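Local coordinates for cell wall binding protein cwp8 (Peptoclostridium difficile, PDB 5J6Q), which probably fixes itself to the bacterial cell wall through its three CWB2 domains, as a cell wall protein associated with the S-layer, at residues D324-K335 with T404-K413; L363-E374 with L388-S397. All blocks are in the same frame, centred on the assembly; numbering follows the deposited sequence.

Contact 1 of 2, residues D324-K335 with T404-K413; sequences DGLASAPLASQK and TSLEIAKQLK
Ile408 reaches across from helix 401-410 to Ala327 and Ser328, and its two branches do different work. With CG1 anti to the carbonyl carbon (chi1 -72°) and the chain extended beyond it, CD1 lands on Ala327 CB at 3.6 Å and also brushes Asp324 O and Ser328 OG. The other branch, CG2, rests against the carbonyl oxygen Ala327 O at 3.6 Å. The two polar atoms beside CD1 are already engaged with each other: Ser328 OG donates to Asp324 O, although the modelled separation of 2.5 Å is doubtfully short. At one end of the patch Thr404 turns its CG2 methyl toward Asp324 OD1, while its OG1 hydroxyl donates to Asp400 O.

This is packing within the CWB2 region of the chain. Helix 401-410 follows strand 392-396, an outermost strand of a parallel four-stranded sheet, and folds back against that sheet beside the Asp324 end of helix 322-327. Farther along, Leu412 CD2 fits over the backbone between Pro330 and Leu331, 3.6 Å from Leu331 N, and Leu331 CD1 meets both this methyl and Gln411 CB. Chi1 of Leu331, -179°, swings its CG away from the backbone N to meet them.

Polar contacts take over beyond Leu412. Gln334, its chain extended, puts OE1 in front of Lys413 N, which donates a bond of 3.1 Å. That bond is bent at the hydrogen to 146°, and the donor is slightly tilted from the carbonyl plane of the amide. NE2 of the same amide donates to a water that in turn donates to Lys413 O, so both ends of the amide grip one residue. The aliphatic chain of Lys413 folds back over this group, CD 3.4 Å from Gln334 CD.

Contact 2 of 2, residues L363-E374 with L388-S397; sequences LSSKKIYIVGGE and LGVSKVERVS
Arg395 lies along the end of the neighbouring strand and can be followed outward from its backbone. CB stands 4.0 Å from Ile370 O, and CG, anti to the backbone N (chi1 -160°), comes closer to the same oxygen. CD then passes 3.3 Å from Gly372 O. The bend at chi3 (-76°) turns the guanidinium back across the strand end, where Ile370 CG2 sits over the centre of one face, 3.7 Å from CZ, and Glu374 CG covers the opposite face nearer the rim. At the tip NH2 donates to Gly372 O at 3.1 Å; the oxygen lies close to the guanidinium plane, although the nitrogen stands above the carbonyl plane. Gly373 O is also at the edge, 2.9 Å from Arg395 NH2. NH1 turns elsewhere, to Val377 O and to a salt bridge with Glu382.

The two strands, 367-371 and 392-396, belong to a right-handed beta-alpha-beta crossover through helix 379-386, and they pair in parallel at the edge of a four-stranded sheet. The ladder alternates in the usual way: Ile368 N donates to Lys392 O, Glu394 N to Ile368 O, and so on up to Gly372 N with Val396 O.

On the face that carries Ile368 and Ile370, facing the crossover helix, Ile370 CD1 presses tightly on Val393 CG1 at 3.4 Å, and Ile368 CD1 meets Val390 CG1. On the other face Tyr369 and Glu394 run side by side with ring and carboxylate planes 25° apart, and Glu394 OE1 lies 3.2 Å from the ring carbon Tyr369 CE2. Glu394 OE2 is shared between a salt bridge to Lys392 NZ and an outside partner, Gln411 NE2. The ring edge of Tyr369, at CD2, meets the CG2 methyl of Val396.

Overall arrangement
Contact 1 is mostly buried and joins helices of the CWB2 region; contact 2 is only partly buried and pairs two neighbouring strands at a sheet edge. Their chemistry follows: contact 1 relies on methyl packing with a polar clasp at one end, whereas contact 2 is built on a backbone ladder, with side chains working on both faces. Their centres are 14 Å apart, and strand 392-396 leads along the chain into helix 401-410. The Gln411-Glu394 pair ties the two contacts directly, and Asp324 packs on Val371. Helix 401-410 and the Asp324 end of helix 322-327 lie against the sheet face that carries Tyr369, Val371 and Val396, whereas helix 379-386 covers the other.

Contact 1 of 2, residues D324-K335 with T404-K413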
loop_
_atom_site.group_PDB
_atom_site.type_symbol
_atom_site.label_atom_id
_atom_site.label_comp_id
_atom_site.label_asym_id
_atom_site.label_seq_id
_atom_site.Cartn_x
_atom_site.Cartn_y
_atom_site.Cartn_z
ATOM N N ASP A 324 16.497 26.024 19.421
ATOM C CA ASP A 324 15.352 26.380 20.242
ATOM C C ASP A 324 14.410 25.205 20.254
ATOM O O ASP A 324 13.804 24.887 21.284
ATOM C CB ASP A 324 14.627 27.609 19.660
ATOM C CG ASP A 324 15.519 28.800 19.373
ATOM O OD1 ASP A 324 16.592 28.898 19.993
ATOM O OD2 ASP A 324 15.132 29.644 18.515
ATOM N N GLY A 325 14.263 24.559 19.091
ATOM C CA GLY A 325 13.394 23.413 19.004
ATOM C C GLY A 325 13.814 22.218 19.845
ATOM O O GLY A 325 13.001 21.680 20.581
ATOM N N LEU A 326 15.078 21.772 19.747
ATOM C CA LEU A 326 15.471 20.567 20.498
ATOM C C LEU A 326 15.381 20.869 21.973
ATOM O O LEU A 326 14.929 20.021 22.746
ATOM C CB LEU A 326 16.886 20.066 20.071
ATOM C CG LEU A 326 18.096 20.902 20.509
ATOM C CD1 LEU A 326 18.523 20.514 21.916
ATOM C CD2 LEU A 326 19.280 20.604 19.583
ATOM N N ALA A 327 15.796 22.131 22.374
ATOM C CA ALA A 327 15.663 22.557 23.793
ATOM C C ALA A 327 14.162 22.622 24.185
ATOM O O ALA A 327 13.830 22.459 25.363
ATOM C CB ALA A 327 16.308 23.926 23.980
ATOM N N SER A 328 13.234 22.828 23.204
ATOM C CA SER A 328 11.804 22.887 23.555
ATOM C C SER A 328 11.120 21.552 23.864
ATOM O O SER A 328 9.906 21.572 24.143
ATOM C CB SER A 328 11.032 23.543 22.431
ATOM O OG SER A 328 11.509 24.871 22.297
ATOM N N ALA A 329 11.857 20.423 23.851
ATOM C CA ALA A 329 11.196 19.130 24.021
ATOM C C ALA A 329 10.618 18.918 25.406
ATOM O O ALA A 329 9.479 18.441 25.435
ATOM C CB ALA A 329 12.172 17.980 23.696
ATOM N N PRO A 330 11.368 19.158 26.541
ATOM C CA PRO A 330 10.726 18.938 27.857
ATOM C C PRO A 330 9.576 19.929 28.038
ATOM O O PRO A 330 8.706 19.643 28.798
ATOM C CB PRO A 330 11.890 19.095 28.839
ATOM C CG PRO A 330 12.903 19.861 28.076
ATOM C CD PRO A 330 12.825 19.353 26.712
ATOM N N LEU A 331 9.589 21.069 27.320
ATOM C CA LEU A 331 8.574 22.069 27.413
ATOM C C LEU A 331 7.309 21.584 26.717
ATOM O O LEU A 331 6.228 21.664 27.344
ATOM C CB LEU A 331 9.003 23.435 26.793
ATOM C CG LEU A 331 7.878 24.459 26.955
ATOM C CD1 LEU A 331 7.438 24.450 28.469
ATOM C CD2 LEU A 331 8.253 25.792 26.548
ATOM N N ALA A 332 7.430 21.077 25.418
ATOM C CA ALA A 332 6.257 20.522 24.743
ATOM C C ALA A 332 5.733 19.313 25.531
ATOM O O ALA A 332 4.520 19.083 25.542
ATOM C CB ALA A 332 6.571 20.075 23.317
ATOM N N SER A 333 6.596 18.546 26.155
ATOM C CA SER A 333 6.099 17.369 26.873
ATOM C C SER A 333 5.388 17.803 28.140
ATOM O O SER A 333 4.378 17.199 28.521
ATOM C CB SER A 333 7.253 16.451 27.274
ATOM O OG SER A 333 7.555 15.481 26.281
ATOM N N GLN A 334 5.923 18.851 28.803
ATOM C CA GLN A 334 5.355 19.296 30.086
ATOM C C GLN A 334 4.032 19.982 29.951
ATOM O O GLN A 334 3.125 19.641 30.711
ATOM C CB GLN A 334 6.299 20.235 30.840
ATOM C CG GLN A 334 6.037 20.156 32.329
ATOM C CD GLN A 334 7.248 20.521 33.130
ATOM O OE1 GLN A 334 7.513 21.694 33.352
ATOM N NE2 GLN A 334 8.041 19.537 33.499
ATOM N N LYS A 335 3.931 20.933 29.003
ATOM C CA LYS A 335 2.719 21.694 28.719
ATOM C C LYS A 335 1.803 20.922 27.760
ATOM O O LYS A 335 0.827 21.490 27.263
ATOM C CB LYS A 335 3.077 23.065 28.117
ATOM C CG LYS A 335 4.001 23.931 29.031
ATOM C CD LYS A 335 3.704 23.805 30.587
ATOM C CE LYS A 335 4.914 24.297 31.408
ATOM N NZ LYS A 335 4.866 23.966 32.889
ATOM N N THR A 404 17.860 32.073 25.138
ATOM C CA THR A 404 16.566 31.466 24.960
ATOM C C THR A 404 16.483 30.160 25.739
ATOM O O THR A 404 15.461 29.918 26.379
ATOM C CB THR A 404 16.319 31.335 23.488
ATOM O OG1 THR A 404 16.262 32.691 22.979
ATOM C CG2 THR A 404 15.019 30.534 23.169
ATOM N N SER A 405 17.561 29.356 25.779
ATOM C CA SER A 405 17.458 28.087 26.460
ATOM C C SER A 405 17.198 28.312 27.920
ATOM O O SER A 405 16.372 27.610 28.481
ATOM C CB SER A 405 18.686 27.203 26.205
ATOM O OG SER A 405 19.854 27.524 26.951
ATOM N N LEU A 406 17.865 29.312 28.561
ATOM C CA LEU A 406 17.565 29.566 29.991
ATOM C C LEU A 406 16.067 30.012 30.170
ATOM O O LEU A 406 15.410 29.629 31.129
ATOM C CB LEU A 406 18.535 30.638 30.536
ATOM C CG LEU A 406 20.002 30.292 30.280
ATOM C CD1 LEU A 406 20.870 31.566 30.258
ATOM C CD2 LEU A 406 20.479 29.351 31.364
ATOM N N GLU A 407 15.532 30.797 29.258
ATOM C CA GLU A 407 14.118 31.163 29.349
ATOM C C GLU A 407 13.225 29.905 29.260
ATOM O O GLU A 407 12.290 29.765 30.051
ATOM C CB GLU A 407 13.757 32.146 28.235
ATOM C CG GLU A 407 14.489 33.470 28.388
ATOM C CD GLU A 407 14.214 34.134 29.735
ATOM O OE1 GLU A 407 15.126 34.795 30.257
ATOM O OE2 GLU A 407 13.089 33.988 30.277
ATOM N N ILE A 408 13.530 28.965 28.301
ATOM C CA ILE A 408 12.740 27.720 28.179
ATOM C C ILE A 408 12.850 27.040 29.482
ATOM O O ILE A 408 11.866 26.570 30.077
ATOM C CB ILE A 408 13.336 26.768 27.085
ATOM C CG1 ILE A 408 13.081 27.319 25.696
ATOM C CG2 ILE A 408 12.765 25.383 27.222
ATOM C CD1 ILE A 408 13.930 26.539 24.620
ATOM N N ALA A 409 14.125 26.919 29.899
ATOM C CA ALA A 409 14.465 26.279 31.152
ATOM C C ALA A 409 13.574 26.800 32.296
ATOM O O ALA A 409 13.060 25.994 33.082
ATOM C CB ALA A 409 15.915 26.550 31.472
ATOM N N LYS A 410 13.383 28.128 32.371
ATOM C CA LYS A 410 12.581 28.735 33.433
ATOM C C LYS A 410 11.087 28.385 33.367
ATOM O O LYS A 410 10.439 28.346 34.416
ATOM C CB LYS A 410 12.762 30.249 33.394
ATOM C CG LYS A 410 14.072 30.698 34.008
ATOM C CD LYS A 410 14.008 32.188 34.381
ATOM C CE LYS A 410 15.169 32.956 33.795
ATOM N NZ LYS A 410 14.730 34.236 33.155
ATOM N N GLN A 411 10.540 28.138 32.146
ATOM C CA GLN A 411 9.136 27.759 31.944
ATOM C C GLN A 411 8.863 26.326 32.427
ATOM O O GLN A 411 7.714 25.883 32.427
ATOM C CB GLN A 411 8.749 27.836 30.465
ATOM C CG GLN A 411 8.774 29.232 29.898
ATOM C CD GLN A 411 7.480 29.959 30.205
ATOM O OE1 GLN A 411 6.529 29.406 30.850
ATOM N NE2 GLN A 411 7.403 31.193 29.719
ATOM N N LEU A 412 9.887 25.613 32.823
ATOM C CA LEU A 412 9.727 24.247 33.322
ATOM C C LEU A 412 9.572 24.317 34.857
ATOM O O LEU A 412 9.897 25.340 35.437
ATOM C CB LEU A 412 10.967 23.344 33.008
ATOM C CG LEU A 412 11.403 23.166 31.512
ATOM C CD1 LEU A 412 12.701 22.306 31.495
ATOM C CD2 LEU A 412 10.310 22.431 30.628
ATOM N N LYS A 413 9.097 23.255 35.505
ATOM C CA LYS A 413 8.997 23.221 36.958
ATOM C C LYS A 413 10.386 22.894 37.563
ATOM O O LYS A 413 11.021 21.944 37.112
ATOM C CB LYS A 413 7.975 22.155 37.380
ATOM C CG LYS A 413 6.562 22.460 36.895
ATOM C CD LYS A 413 5.931 21.248 36.214
ATOM C CE LYS A 413 5.405 20.241 37.213
ATOM N NZ LYS A 413 6.487 19.352 37.724
HETATM O O HOH W 1 10.600 19.753 35.254
#

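Contact 2 of 2, residues L363-E374 with L388-S397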
loop_
_atom_site.group_PDB
_atom_site.type_symbol
_atom_site.label_atom_id
_atom_site.label_comp_id
_atom_site.label_asym_id
_atom_site.label_seq_id
_atom_site.Cartn_x
_atom_site.Cartn_y
_atom_site.Cartn_z
ATOM N N LEU A 363 -10.047 26.727 23.544
ATOM C CA LEU A 363 -8.741 27.362 23.291
ATOM C C LEU A 363 -8.576 28.575 24.227
ATOM O O LEU A 363 -7.453 28.945 24.606
ATOM C CB LEU A 363 -8.607 27.789 21.802
ATOM C CG LEU A 363 -9.748 28.696 21.265
ATOM C CD1 LEU A 363 -9.392 30.145 21.423
ATOM C CD2 LEU A 363 -9.957 28.453 19.798
ATOM N N SER A 364 -9.718 29.158 24.657
ATOM C CA SER A 364 -9.719 30.342 25.545
ATOM C C SER A 364 -8.933 30.088 26.841
ATOM O O SER A 364 -8.409 31.031 27.411
ATOM C CB SER A 364 -11.159 30.780 25.878
ATOM O OG SER A 364 -11.831 29.814 26.675
ATOM N N SER A 365 -8.829 28.853 27.310
ATOM C CA SER A 365 -8.014 28.614 28.503
ATOM C C SER A 365 -6.580 28.097 28.145
ATOM O O SER A 365 -5.859 27.665 29.048
ATOM C CB SER A 365 -8.696 27.568 29.362
ATOM O OG SER A 365 -9.262 26.590 28.505
ATOM N N LYS A 366 -6.172 28.121 26.845
ATOM C CA LYS A 366 -4.856 27.616 26.501
ATOM C C LYS A 366 -3.960 28.674 25.971
ATOM O O LYS A 366 -4.383 29.764 25.558
ATOM C CB LYS A 366 -5.003 26.480 25.495
ATOM C CG LYS A 366 -5.813 25.345 26.108
ATOM C CD LYS A 366 -6.466 24.495 25.081
ATOM C CE LYS A 366 -7.083 23.269 25.784
ATOM N NZ LYS A 366 -7.670 22.354 24.795
ATOM N N LYS A 367 -2.688 28.346 25.991
ATOM C CA LYS A 367 -1.633 29.220 25.547
ATOM C C LYS A 367 -0.803 28.711 24.322
ATOM O O LYS A 367 -0.687 27.532 24.081
ATOM C CB LYS A 367 -0.685 29.396 26.717
ATOM C CG LYS A 367 -1.196 30.425 27.705
ATOM C CD LYS A 367 -1.272 29.837 29.090
ATOM C CE LYS A 367 -0.050 30.206 29.886
ATOM N NZ LYS A 367 0.058 29.368 31.105
ATOM N N ILE A 368 -0.238 29.645 23.612
ATOM C CA ILE A 368 0.605 29.474 22.463
ATOM C C ILE A 368 1.947 30.153 22.852
ATOM O O ILE A 368 1.947 31.377 23.097
ATOM C CB ILE A 368 0.054 30.145 21.192
ATOM C CG1 ILE A 368 -1.258 29.457 20.729
ATOM C CG2 ILE A 368 1.125 30.102 20.084
ATOM C CD1 ILE A 368 -1.885 30.198 19.545
ATOM N N TYR A 369 3.057 29.333 23.005
ATOM C CA TYR A 369 4.341 29.890 23.291
ATOM C C TYR A 369 5.115 29.971 21.983
ATOM O O TYR A 369 5.168 28.970 21.260
ATOM C CB TYR A 369 5.133 29.004 24.234
ATOM C CG TYR A 369 4.472 28.709 25.551
ATOM C CD1 TYR A 369 3.503 27.730 25.660
ATOM C CD2 TYR A 369 4.845 29.393 26.711
ATOM C CE1 TYR A 369 2.924 27.417 26.891
ATOM C CE2 TYR A 369 4.272 29.094 27.941
ATOM C CZ TYR A 369 3.310 28.107 28.027
ATOM O OH TYR A 369 2.729 27.826 29.255
ATOM N N ILE A 370 5.710 31.096 21.667
ATOM C CA ILE A 370 6.545 31.250 20.471
ATOM C C ILE A 370 7.990 31.215 21.025
ATOM O O ILE A 370 8.329 32.047 21.851
ATOM C CB ILE A 370 6.148 32.569 19.793
ATOM C CG1 ILE A 370 4.794 32.371 19.123
ATOM C CG2 ILE A 370 7.188 33.036 18.765
ATOM C CD1 ILE A 370 4.027 33.629 18.869
ATOM N N VAL A 371 8.800 30.202 20.646
ATOM C CA VAL A 371 10.180 30.132 21.124
ATOM C C VAL A 371 11.109 30.826 20.118
ATOM O O VAL A 371 10.916 30.652 18.917
ATOM C CB VAL A 371 10.516 28.649 21.332
ATOM C CG1 VAL A 371 11.995 28.469 21.708
ATOM C CG2 VAL A 371 9.607 28.076 22.432
ATOM N N GLY A 372 12.088 31.621 20.585
ATOM C CA GLY A 372 12.982 32.299 19.668
ATOM C C GLY A 372 12.604 33.759 19.487
ATOM O O GLY A 372 11.519 34.203 19.888
ATOM N N GLY A 373 13.514 34.515 18.868
ATOM C CA GLY A 373 13.286 35.933 18.642
ATOM C C GLY A 373 12.445 36.128 17.405
ATOM O O GLY A 373 12.000 35.154 16.804
ATOM N N GLU A 374 12.235 37.392 17.019
ATOM C CA GLU A 374 11.438 37.748 15.864
ATOM C C GLU A 374 12.215 37.408 14.616
ATOM O O GLU A 374 11.704 37.484 13.520
ATOM C CB GLU A 374 11.080 39.230 15.953
ATOM C CG GLU A 374 10.507 39.543 17.325
ATOM C CD GLU A 374 10.318 41.021 17.585
ATOM O OE1 GLU A 374 9.796 41.344 18.679
ATOM O OE2 GLU A 374 10.683 41.850 16.714
ATOM N N LEU A 388 -6.648 35.189 17.485
ATOM C CA LEU A 388 -7.392 33.940 17.743
ATOM C C LEU A 388 -8.314 34.004 18.970
ATOM O O LEU A 388 -9.469 33.633 18.881
ATOM C CB LEU A 388 -6.465 32.724 17.962
ATOM C CG LEU A 388 -6.876 31.508 17.161
ATOM C CD1 LEU A 388 -5.717 30.514 17.096
ATOM C CD2 LEU A 388 -8.077 30.861 17.801
ATOM N N GLY A 389 -7.778 34.423 20.094
ATOM C CA GLY A 389 -8.538 34.445 21.329
ATOM C C GLY A 389 -8.061 33.409 22.308
ATOM O O GLY A 389 -8.836 32.946 23.158
ATOM N N VAL A 390 -6.773 32.976 22.177
ATOM C CA VAL A 390 -6.243 32.025 23.178
ATOM C C VAL A 390 -5.955 32.770 24.502
ATOM O O VAL A 390 -5.696 33.976 24.493
ATOM C CB VAL A 390 -4.914 31.293 22.704
ATOM C CG1 VAL A 390 -5.188 30.419 21.473
ATOM C CG2 VAL A 390 -3.812 32.309 22.413
ATOM N N SER A 391 -5.966 32.051 25.638
ATOM C CA SER A 391 -5.681 32.650 26.939
ATOM C C SER A 391 -4.481 33.579 26.866
ATOM O O SER A 391 -4.499 34.633 27.486
ATOM C CB SER A 391 -5.422 31.552 27.964
ATOM O OG SER A 391 -4.973 32.073 29.205
ATOM N N LYS A 392 -3.440 33.213 26.077
ATOM C CA LYS A 392 -2.212 34.021 25.941
ATOM C C LYS A 392 -1.130 33.476 24.912
ATOM O O LYS A 392 -0.797 32.289 24.947
ATOM C CB LYS A 392 -1.534 34.103 27.325
ATOM C CG LYS A 392 -0.384 35.100 27.368
ATOM C CD LYS A 392 0.284 35.142 28.735
ATOM C CE LYS A 392 1.635 35.812 28.656
ATOM N NZ LYS A 392 2.520 35.435 29.801
ATOM N N VAL A 393 -0.640 34.362 24.020
ATOM C CA VAL A 393 0.437 34.139 23.100
ATOM C C VAL A 393 1.651 34.705 23.879
ATOM O O VAL A 393 1.864 35.909 23.872
ATOM C CB VAL A 393 0.233 34.893 21.766
ATOM C CG1 VAL A 393 1.375 34.571 20.808
ATOM C CG2 VAL A 393 -1.088 34.519 21.122
ATOM N N GLU A 394 2.405 33.841 24.575
ATOM C CA GLU A 394 3.553 34.227 25.393
ATOM C C GLU A 394 4.886 33.924 24.716
ATOM O O GLU A 394 5.123 32.772 24.315
ATOM C CB GLU A 394 3.474 33.455 26.716
ATOM C CG GLU A 394 4.700 33.606 27.601
ATOM C CD GLU A 394 4.519 32.918 28.942
ATOM O OE1 GLU A 394 3.642 32.031 29.062
ATOM O OE2 GLU A 394 5.256 33.269 29.884
ATOM N N ARG A 395 5.769 34.931 24.579
ATOM C CA ARG A 395 7.032 34.628 23.926
ATOM C C ARG A 395 8.100 34.259 24.937
ATOM O O ARG A 395 8.240 34.887 26.011
ATOM C CB ARG A 395 7.493 35.760 23.001
ATOM C CG ARG A 395 8.503 35.183 21.990
ATOM C CD ARG A 395 9.150 36.197 21.058
ATOM N NE ARG A 395 8.226 36.608 20.001
ATOM C CZ ARG A 395 8.456 36.487 18.694
ATOM N NH1 ARG A 395 7.579 36.943 17.816
ATOM N NH2 ARG A 395 9.562 35.894 18.257
ATOM N N VAL A 396 8.831 33.174 24.588
ATOM C CA VAL A 396 9.884 32.567 25.400
ATOM C C VAL A 396 11.130 32.814 24.597
ATOM O O VAL A 396 11.418 32.076 23.627
ATOM C CB VAL A 396 9.614 31.047 25.604
ATOM C CG1 VAL A 396 10.705 30.407 26.457
ATOM C CG2 VAL A 396 8.244 30.828 26.251
ATOM N N SER A 397 11.879 33.841 24.990
ATOM C CA SER A 397 13.043 34.221 24.219
ATOM C C SER A 397 14.044 35.119 24.967
ATOM O O SER A 397 13.762 35.647 26.065
ATOM C CB SER A 397 12.579 34.940 22.967
ATOM O OG SER A 397 13.628 34.995 22.016
#